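Local atomic coordinates of putative alpha-L-fucosidase (Bacteroides thetaiotaomicron, PDB entry 3EYP), a protein that probably hydrolyses terminal alpha-L-fucosyl linkages as a retaining glycosidase of family GH29. Residues A[207-212]-A[250-255]; A[286-291]-A[421-426]. All blocks are in the same frame, centred on the assembly; numbering follows the deposited sequence.

Interaction 1 of 2, residues A[207-212]-A[250-255]; sequences RWMGNE and IPAETD. With GOL (glycerol), chain C.
Arg207 joins the chain at 250-255 through both backbone and side chain. Its N donates to Pro251 O (2.8 Å) and its O accepts from Glu253 N, forming a single bridge opposite Ala252. With CG between the backbone N and the carbonyl carbon (chi1 66°), the extended side chain passes Ile250 O, which NH1 meets at 2.9 Å, while the Ala252 methyl lies over one guanidinium face; Leu239 O and Trp221 O take NE and NH2. Were Arg207 replaced by an alanine, the carbonyls of Ile250, Leu239 and Trp221 would probably lose the guanidinium donor and a gap would open beside Ala252. Beyond this tight end, the bent Met209 chain crosses Thr254 at about a right angle, its CE 3.6 Å from Thr254 CG2. The other end is looser and wetter: a water links Asn211 O with Asp255 O, and Trp208 NE1 makes only a weak bond to Asp255 OD1 (3.0 Å). Glycerol C3 lies over one indole face, opposite the backbone N of Gly210, and glycerol O3 sits between Glu212 OE2 and Asp255 OD2. Asp166 and Glu232 also hold the glycerol, in a pocket at the C-terminal end of the parallel strands, where TIM-barrel glycosidases place their active site.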
loop_
_atom_site.group_PDB
_atom_site.type_symbol
_atom_site.label_atom_id
_atom_site.label_comp_id
_atom_site.label_asym_id
_atom_site.label_seq_id
_atom_site.Cartn_x
_atom_site.Cartn_y
_atom_site.Cartn_z
ATOM N N ARG A 207 1.687 7.995 4.416
ATOM C CA ARG A 207 3.083 8.142 4.788
ATOM C C ARG A 207 3.945 6.967 4.409
ATOM O O ARG A 207 3.475 5.845 4.197
ATOM C CB ARG A 207 3.180 8.304 6.333
ATOM C CG ARG A 207 2.758 7.051 7.156
ATOM C CD ARG A 207 2.932 7.259 8.710
ATOM N NE ARG A 207 3.034 5.997 9.445
ATOM C CZ ARG A 207 2.060 5.447 10.178
ATOM N NH1 ARG A 207 0.844 5.966 10.178
ATOM N NH2 ARG A 207 2.259 4.289 10.807
ATOM N N TRP A 208 5.246 7.225 4.446
ATOM C CA TRP A 208 6.247 6.158 4.473
ATOM C C TRP A 208 6.330 5.446 5.836
ATOM O O TRP A 208 5.950 5.960 6.867
ATOM C CB TRP A 208 7.630 6.691 4.099
ATOM C CG TRP A 208 8.602 5.627 3.760
ATOM C CD1 TRP A 208 8.380 4.506 3.013
ATOM C CD2 TRP A 208 9.987 5.614 4.112
ATOM N NE1 TRP A 208 9.553 3.785 2.901
ATOM C CE2 TRP A 208 10.550 4.455 3.561
ATOM C CE3 TRP A 208 10.804 6.480 4.854
ATOM C CZ2 TRP A 208 11.914 4.139 3.716
ATOM C CZ3 TRP A 208 12.144 6.180 4.997
ATOM C CH2 TRP A 208 12.684 5.033 4.433
ATOM N N MET A 209 6.872 4.234 5.816
ATOM C CA MET A 209 6.916 3.430 7.019
ATOM C C MET A 209 8.315 3.039 7.440
ATOM O O MET A 209 8.507 2.105 8.169
ATOM C CB MET A 209 6.044 2.184 6.919
ATOM C CG MET A 209 5.898 1.673 5.552
ATOM S SD MET A 209 7.371 1.108 4.722
ATOM C CE MET A 209 7.607 -0.445 5.560
ATOM N N GLY A 210 9.275 3.730 6.885
ATOM C CA GLY A 210 10.654 3.709 7.306
ATOM C C GLY A 210 11.629 2.651 6.820
ATOM O O GLY A 210 12.800 2.715 7.169
ATOM N N ASN A 211 11.164 1.663 6.074
ATOM C CA ASN A 211 12.043 0.710 5.352
ATOM C C ASN A 211 11.524 0.296 3.975
ATOM O O ASN A 211 10.396 0.600 3.607
ATOM C CB ASN A 211 12.376 -0.532 6.186
ATOM C CG ASN A 211 11.172 -1.443 6.385
ATOM O OD1 ASN A 211 10.760 -2.114 5.455
ATOM N ND2 ASN A 211 10.575 -1.443 7.623
ATOM N N GLU A 212 12.388 -0.353 3.190
ATOM C CA GLU A 212 11.980 -0.767 1.839
ATOM C C GLU A 212 12.045 -2.251 1.790
ATOM O O GLU A 212 12.355 -2.842 0.744
ATOM C CB GLU A 212 12.879 -0.173 0.736
ATOM C CG GLU A 212 12.771 1.321 0.643
ATOM C CD GLU A 212 13.781 1.988 -0.312
ATOM O OE1 GLU A 212 14.665 1.315 -0.917
ATOM O OE2 GLU A 212 13.666 3.223 -0.428
ATOM N N ILE A 250 -2.725 9.557 8.956
ATOM C CA ILE A 250 -1.915 9.433 7.711
ATOM C C ILE A 250 -1.360 8.038 7.695
ATOM O O ILE A 250 -0.248 7.783 8.226
ATOM C CB ILE A 250 -0.751 10.443 7.653
ATOM C CG1 ILE A 250 -1.195 11.858 7.993
ATOM C CG2 ILE A 250 -0.138 10.460 6.251
ATOM C CD1 ILE A 250 -0.072 12.820 8.379
ATOM N N PRO A 251 -2.128 7.097 7.140
ATOM C CA PRO A 251 -1.739 5.730 7.250
ATOM C C PRO A 251 -0.479 5.385 6.451
ATOM O O PRO A 251 -0.116 6.084 5.511
ATOM C CB PRO A 251 -2.935 4.947 6.697
ATOM C CG PRO A 251 -3.822 5.913 6.078
ATOM C CD PRO A 251 -3.409 7.295 6.439
ATOM N N ALA A 252 0.182 4.347 6.883
ATOM C CA ALA A 252 1.411 3.850 6.235
ATOM C C ALA A 252 1.159 3.157 4.910
ATOM O O ALA A 252 0.324 2.232 4.766
ATOM C CB ALA A 252 2.191 2.901 7.165
ATOM N N GLU A 253 2.003 3.527 3.949
ATOM C CA GLU A 253 2.111 2.789 2.667
ATOM C C GLU A 253 3.475 2.075 2.551
ATOM O O GLU A 253 4.510 2.667 2.696
ATOM C CB GLU A 253 1.901 3.754 1.503
ATOM C CG GLU A 253 1.621 3.048 0.134
ATOM C CD GLU A 253 1.656 4.047 -1.009
ATOM O OE1 GLU A 253 0.595 4.462 -1.504
ATOM O OE2 GLU A 253 2.745 4.462 -1.375
ATOM N N THR A 254 3.442 0.756 2.366
ATOM C CA THR A 254 4.620 -0.069 2.421
ATOM C C THR A 254 5.114 -0.389 1.021
ATOM O O THR A 254 4.459 -1.095 0.266
ATOM C CB THR A 254 4.337 -1.424 3.164
ATOM O OG1 THR A 254 3.836 -1.116 4.489
ATOM C CG2 THR A 254 5.567 -2.278 3.289
ATOM N N ASP A 255 6.286 0.115 0.722
ATOM C CA ASP A 255 6.885 -0.027 -0.650
ATOM C C ASP A 255 8.043 -0.969 -0.696
ATOM O O ASP A 255 8.872 -0.956 0.180
ATOM C CB ASP A 255 7.260 1.305 -1.256
ATOM C CG ASP A 255 8.420 1.994 -0.574
ATOM O OD1 ASP A 255 8.471 2.047 0.683
ATOM O OD2 ASP A 255 9.258 2.556 -1.331
HETATM C C1 GOL C . 10.499 8.056 0.853
HETATM O O1 GOL C . 11.263 9.111 1.413
HETATM C C2 GOL C . 11.346 6.813 0.678
HETATM O O2 GOL C . 12.305 6.988 -0.342
HETATM C C3 GOL C . 10.458 5.633 0.349
HETATM O O3 GOL C . 11.066 4.684 -0.508
HETATM O O HOH W 1 8.831 -1.414 2.754
#

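Interaction 2 of 2, residues A[286-291]-A[421-426]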
loop_
_atom_site.group_PDB
_atom_site.type_symbol
_atom_site.label_atom_id
_atom_site.label_comp_id
_atom_site.label_asym_id
_atom_site.label_seq_id
_atom_site.Cartn_x
_atom_site.Cartn_y
_atom_site.Cartn_z
ATOM N N VAL A 286 -0.244 -5.473 3.945
ATOM C CA VAL A 286 -1.675 -5.573 3.899
ATOM C C VAL A 286 -2.214 -6.159 5.250
ATOM O O VAL A 286 -3.248 -5.739 5.762
ATOM C CB VAL A 286 -2.209 -6.376 2.628
ATOM C CG1 VAL A 286 -3.735 -6.553 2.714
ATOM C CG2 VAL A 286 -1.791 -5.702 1.272
ATOM N N GLY A 287 -1.486 -7.107 5.829
ATOM C CA GLY A 287 -1.928 -7.751 7.064
ATOM C C GLY A 287 -1.457 -7.051 8.349
ATOM O O GLY A 287 -1.509 -7.623 9.408
ATOM N N ARG A 288 -0.928 -5.834 8.208
ATOM C CA ARG A 288 -0.601 -4.964 9.313
ATOM C C ARG A 288 -1.073 -3.540 9.075
ATOM O O ARG A 288 -0.325 -2.577 9.166
ATOM C CB ARG A 288 0.921 -4.956 9.627
ATOM C CG ARG A 288 1.544 -6.285 9.987
ATOM C CD ARG A 288 3.043 -6.115 10.338
ATOM N NE ARG A 288 3.558 -7.357 10.889
ATOM C CZ ARG A 288 4.816 -7.546 11.251
ATOM N NH1 ARG A 288 5.699 -6.584 11.096
ATOM N NH2 ARG A 288 5.179 -8.706 11.770
ATOM N N ASN A 289 -2.317 -3.428 8.660
ATOM C CA ASN A 289 -3.013 -2.156 8.634
ATOM C C ASN A 289 -2.386 -1.133 7.679
ATOM O O ASN A 289 -2.359 0.067 7.929
ATOM C CB ASN A 289 -3.186 -1.567 10.042
ATOM C CG ASN A 289 -4.093 -0.345 10.063
ATOM O OD1 ASN A 289 -5.057 -0.284 9.315
ATOM N ND2 ASN A 289 -3.805 0.614 10.932
ATOM N N SER A 290 -1.861 -1.664 6.582
ATOM C CA SER A 290 -1.169 -0.897 5.577
ATOM C C SER A 290 -1.610 -1.345 4.173
ATOM O O SER A 290 -2.663 -1.999 4.002
ATOM C CB SER A 290 0.352 -1.085 5.733
ATOM O OG SER A 290 1.117 -0.263 4.876
ATOM N N VAL A 291 -0.861 -0.874 3.173
ATOM C CA VAL A 291 -1.150 -1.172 1.765
ATOM C C VAL A 291 0.215 -1.490 1.130
ATOM O O VAL A 291 1.256 -0.879 1.478
ATOM C CB VAL A 291 -1.842 0.034 1.019
ATOM C CG1 VAL A 291 -1.785 -0.103 -0.580
ATOM C CG2 VAL A 291 -3.297 0.294 1.483
ATOM N N HIS A 421 -7.561 -1.695 9.461
ATOM C CA HIS A 421 -8.146 -2.159 8.198
ATOM C C HIS A 421 -8.174 -3.635 8.089
ATOM O O HIS A 421 -9.138 -4.263 7.639
ATOM C CB HIS A 421 -7.372 -1.550 6.965
ATOM C CG HIS A 421 -7.920 -1.994 5.655
ATOM N ND1 HIS A 421 -7.207 -2.798 4.793
ATOM C CD2 HIS A 421 -9.122 -1.772 5.062
ATOM C CE1 HIS A 421 -7.938 -3.034 3.714
ATOM N NE2 HIS A 421 -9.092 -2.411 3.846
ATOM N N LYS A 422 -7.079 -4.213 8.492
ATOM C CA LYS A 422 -6.887 -5.660 8.379
ATOM C C LYS A 422 -5.665 -6.021 9.206
ATOM O O LYS A 422 -4.690 -5.276 9.239
ATOM C CB LYS A 422 -6.650 -6.075 6.926
ATOM C CG LYS A 422 -6.691 -7.591 6.695
ATOM C CD LYS A 422 -6.255 -7.940 5.212
ATOM C CE LYS A 422 -7.090 -7.231 4.249
ATOM N NZ LYS A 422 -8.365 -7.964 3.888
ATOM N N TRP A 423 -5.788 -7.128 9.942
ATOM C CA TRP A 423 -4.663 -7.689 10.639
ATOM C C TRP A 423 -4.698 -9.184 10.433
ATOM O O TRP A 423 -5.728 -9.838 10.694
ATOM C CB TRP A 423 -4.631 -7.321 12.139
ATOM C CG TRP A 423 -3.229 -7.318 12.611
ATOM C CD1 TRP A 423 -2.489 -8.395 12.958
ATOM C CD2 TRP A 423 -2.367 -6.205 12.632
ATOM N NE1 TRP A 423 -1.192 -8.013 13.271
ATOM C CE2 TRP A 423 -1.096 -6.659 13.065
ATOM C CE3 TRP A 423 -2.527 -4.860 12.329
ATOM C CZ2 TRP A 423 -0.016 -5.817 13.188
ATOM C CZ3 TRP A 423 -1.413 -3.988 12.518
ATOM C CH2 TRP A 423 -0.198 -4.486 12.895
ATOM N N ILE A 424 -3.601 -9.708 9.895
ATOM C CA ILE A 424 -3.481 -11.169 9.682
ATOM C C ILE A 424 -2.511 -11.741 10.664
ATOM O O ILE A 424 -1.483 -11.127 10.973
ATOM C CB ILE A 424 -2.966 -11.473 8.236
ATOM C CG1 ILE A 424 -4.010 -11.012 7.183
ATOM C CG2 ILE A 424 -2.531 -12.984 8.092
ATOM C CD1 ILE A 424 -3.472 -10.965 5.738
ATOM N N VAL A 425 -2.822 -12.921 11.160
ATOM C CA VAL A 425 -1.874 -13.656 11.983
ATOM C C VAL A 425 -1.700 -15.046 11.391
ATOM O O VAL A 425 -2.666 -15.675 10.948
ATOM C CB VAL A 425 -2.330 -13.735 13.473
ATOM C CG1 VAL A 425 -1.510 -14.826 14.219
ATOM C CG2 VAL A 425 -2.151 -12.350 14.130
ATOM N N ARG A 426 -0.452 -15.453 11.283
ATOM C CA ARG A 426 -0.121 -16.803 10.888
ATOM C C ARG A 426 0.425 -17.534 12.118
ATOM O O ARG A 426 1.094 -16.941 12.981
ATOM C CB ARG A 426 0.928 -16.824 9.773
ATOM C CG ARG A 426 0.476 -16.248 8.450
ATOM C CD ARG A 426 1.596 -16.264 7.502
ATOM N NE ARG A 426 2.468 -15.159 7.845
ATOM C CZ ARG A 426 3.586 -14.877 7.200
ATOM N NH1 ARG A 426 3.933 -15.631 6.161
ATOM N NH2 ARG A 426 4.313 -13.825 7.579
HETATM O O HOH W 2 -4.644 -3.294 5.562
#
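With CG anti to the backbone N (chi1 -152°), the indole of Trp423 is laid against the backbone of Gly287 and Arg288, and the same setting in Asn289 (chi1 -171°) carries its amide to the start of the other segment. Arg288 CA sits over the six-membered ring, 3.5 Å from its centroid, in a CH-pi contact; on the same face lies Gly287 O. Arg288 CB and CG continue along the ring at CH2 and CZ2, and its guanidinium, nearly parallel to the indole plane, reaches Ala216 O through NH1. Asn289 OD1 receives His421 N at 2.9 Å in an almost straight bond, although the donor stands above the carbonyl plane. Farther along, at the Ile424 end, Gly287 O accepts Ile424 N (3.0 Å), and a weak bond runs from Asn289 N to Lys422 O between the two. Close packing of Gly287 CA against Ile424 leaves no room for a side chain there: a beta carbon would collide with Ile424 CB. One water ties Val286 O, Ser290 O and His421 ND1 together, while the aliphatic part of Lys422 lies alongside Val286 before NZ pairs with Glu384. The loop 286-291 leads from helix 275-283 into barrel strand 291-295; strand 423-432, flanked by strand 380-385 in the C-terminal beta sandwich, sends Ile424 against that helix, and His421, just ahead of the strand, stacks on Tyr18 of helix 12-20.

In the fold
Both contacts are mostly buried and each has a single backbone bridge, but interaction 1 reaches the surface at Glu212, whereas no touching residue of interaction 2 is exposed. Interaction 1 lies within the TIM-barrel domain, joining a loop to strand 253-257 and ending at a polar, glycerol-occupied pocket. Interaction 2 crosses between that barrel and the F5/8 type C domain. It relies on an indole face against backbone and on an amide, interaction 1 on a buried guanidinium and, at its pocket end, on carboxylates. They meet directly: Ser290 OG lies 2.6 Å from Ala252 O, and Thr254 N 2.9 Å from Val291 O, at and just before the start of the parallel strands 253-257 and 291-295. The neighbouring strand pair thus connects pocket to domain interface.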